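Side-chain contact in possible galactose mutarotase (Streptomyces platensis subsp. rosaceus, PDB 4RNL), which probably interconverts the alpha and beta anomers of galactose or a related aldose: residues Gly74-Gly79 against Ala284-Gly289. Numbering follows the deposited sequence.
With PO4 (phosphate ion), chain H.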
loop_
_atom_site.group_PDB
_atom_site.type_symbol
_atom_site.label_atom_id
_atom_site.label_comp_id
_atom_site.label_asym_id
_atom_site.label_seq_id
_atom_site.Cartn_x
_atom_site.Cartn_y
_atom_site.Cartn_z
ATOM N N GLY A 74 9.127 -3.705 -11.239
ATOM C CA GLY A 74 8.603 -2.817 -10.217
ATOM C C GLY A 74 7.265 -2.207 -10.602
ATOM O O GLY A 74 6.622 -1.545 -9.789
ATOM N N GLY A 75 6.847 -2.436 -11.844
ATOM C CA GLY A 75 5.629 -1.834 -12.366
ATOM C C GLY A 75 4.346 -2.242 -11.662
ATOM O O GLY A 75 3.336 -1.536 -11.749
ATOM N N SER A 76 4.371 -3.385 -10.982
ATOM C CA SER A 76 3.205 -3.870 -10.245
ATOM C C SER A 76 3.137 -3.273 -8.852
ATOM O O SER A 76 2.108 -3.370 -8.178
ATOM C CB SER A 76 3.251 -5.398 -10.097
ATOM O OG SER A 76 3.046 -6.044 -11.345
ATOM N N TYR A 77 4.253 -2.696 -8.413
ATOM C CA TYR A 77 4.399 -2.194 -7.051
ATOM C C TYR A 77 4.084 -3.242 -5.978
ATOM O O TYR A 77 3.558 -2.899 -4.923
ATOM C CB TYR A 77 3.530 -0.943 -6.843
ATOM C CG TYR A 77 3.972 0.217 -7.704
ATOM C CD1 TYR A 77 3.525 0.342 -9.013
ATOM C CD2 TYR A 77 4.865 1.160 -7.222
ATOM C CE1 TYR A 77 3.943 1.398 -9.815
ATOM C CE2 TYR A 77 5.296 2.221 -8.018
ATOM C CZ TYR A 77 4.835 2.327 -9.314
ATOM O OH TYR A 77 5.250 3.380 -10.109
ATOM N N PHE A 78 4.405 -4.509 -6.240
ATOM C CA PHE A 78 4.142 -5.563 -5.259
ATOM C C PHE A 78 4.735 -5.207 -3.898
ATOM O O PHE A 78 5.916 -4.877 -3.806
ATOM C CB PHE A 78 4.726 -6.899 -5.726
ATOM C CG PHE A 78 3.940 -7.564 -6.819
ATOM C CD1 PHE A 78 2.572 -7.342 -6.954
ATOM C CD2 PHE A 78 4.568 -8.422 -7.710
ATOM C CE1 PHE A 78 1.848 -7.979 -7.964
ATOM C CE2 PHE A 78 3.854 -9.056 -8.723
ATOM C CZ PHE A 78 2.493 -8.832 -8.849
ATOM N N GLY A 79 3.898 -5.251 -2.858
ATOM C CA GLY A 79 4.307 -5.046 -1.473
ATOM C C GLY A 79 4.877 -3.693 -1.077
ATOM O O GLY A 79 5.330 -3.512 0.063
ATOM N N ALA A 284 -5.741 -5.673 -9.750
ATOM C CA ALA A 284 -4.585 -6.271 -10.444
ATOM C C ALA A 284 -4.892 -6.745 -11.855
ATOM O O ALA A 284 -4.464 -7.831 -12.274
ATOM C CB ALA A 284 -3.992 -7.436 -9.616
ATOM N N ASP A 285 -5.628 -5.944 -12.609
ATOM C CA ASP A 285 -6.026 -6.392 -13.932
ATOM C C ASP A 285 -4.907 -6.345 -14.968
ATOM O O ASP A 285 -5.033 -6.925 -16.042
ATOM C CB ASP A 285 -7.274 -5.640 -14.386
ATOM C CG ASP A 285 -8.392 -5.767 -13.383
ATOM O OD1 ASP A 285 -9.158 -6.755 -13.471
ATOM O OD2 ASP A 285 -8.467 -4.903 -12.479
ATOM N N HIS A 286 -3.800 -5.689 -14.639
ATOM C CA HIS A 286 -2.675 -5.617 -15.572
ATOM C C HIS A 286 -1.905 -6.938 -15.643
ATOM O O HIS A 286 -1.175 -7.192 -16.596
ATOM C CB HIS A 286 -1.727 -4.494 -15.172
ATOM C CG HIS A 286 -0.904 -4.806 -13.962
ATOM N ND1 HIS A 286 -1.382 -4.654 -12.677
ATOM C CD2 HIS A 286 0.366 -5.258 -13.842
ATOM C CE1 HIS A 286 -0.441 -5.006 -11.817
ATOM N NE2 HIS A 286 0.632 -5.371 -12.499
ATOM N N LEU A 287 -2.067 -7.780 -14.626
ATOM C CA LEU A 287 -1.369 -9.069 -14.586
ATOM C C LEU A 287 -1.812 -9.984 -15.734
ATOM O O LEU A 287 -3.007 -10.096 -16.035
ATOM C CB LEU A 287 -1.567 -9.739 -13.219
ATOM C CG LEU A 287 -0.930 -8.936 -12.073
ATOM C CD1 LEU A 287 -1.198 -9.568 -10.714
ATOM C CD2 LEU A 287 0.563 -8.795 -12.283
ATOM N N ASP A 288 -0.848 -10.632 -16.388
ATOM C CA ASP A 288 -1.138 -11.319 -17.642
ATOM C C ASP A 288 -0.577 -12.736 -17.739
ATOM O O ASP A 288 -0.498 -13.306 -18.828
ATOM C CB ASP A 288 -0.676 -10.457 -18.829
ATOM C CG ASP A 288 0.842 -10.313 -18.906
ATOM O OD1 ASP A 288 1.563 -10.815 -18.009
ATOM O OD2 ASP A 288 1.321 -9.688 -19.877
ATOM N N GLY A 289 -0.196 -13.311 -16.604
ATOM C CA GLY A 289 0.268 -14.686 -16.584
ATOM C C GLY A 289 1.725 -14.882 -16.962
ATOM O O GLY A 289 2.156 -16.013 -17.177
HETATM P P PO4 H . 6.969 -4.756 -15.427
HETATM O O1 PO4 H . 6.283 -4.111 -16.607
HETATM O O2 PO4 H . 5.949 -5.500 -14.597
HETATM O O3 PO4 H . 7.999 -5.734 -15.941
HETATM O O4 PO4 H . 7.634 -3.690 -14.580
#
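His286 NE2 gives its hydrogen to Ser76 OG at 2.8 Å, and the hydroxyl lies at the imidazole edge, only 4° out of the ring plane. With CB already directed at 74-79, a chi1 of 74° tucks CG between the two main-chain branches and carries NE2 to the serine. ND1, at another corner, is hydrogen-bonded to the hydroxyl of Tyr282, so both ring nitrogens are engaged and the rotation of the imidazole is fixed. Histidine suits this place, since one flat group can bond in two directions. Leu287 CG lies 3.9 Å above one face of the ring, and the CD2 methyl of the same leucine reaches past it to Ser76 OG (3.8 Å) and Phe78 CZ (3.9 Å), meeting the phenyl obliquely. Ser76 CB sits over the centre of the Phe78 ring, 3.5 Å above its plane; serine is small enough to fit there while still offering a hydroxyl to His286. Tyr184 meets Phe78 edge-to-face and also bonds Ser76 O. Beside this, Gly75 N donates to phosphate O4 at 3.1 Å, and His73 holds the same ion, probably acquired from the crystallisation liquor. The arrangement joins loops that follow helix 67-72 and strand 278-282 in the largely antiparallel beta-supersandwich of the galactose mutarotase family.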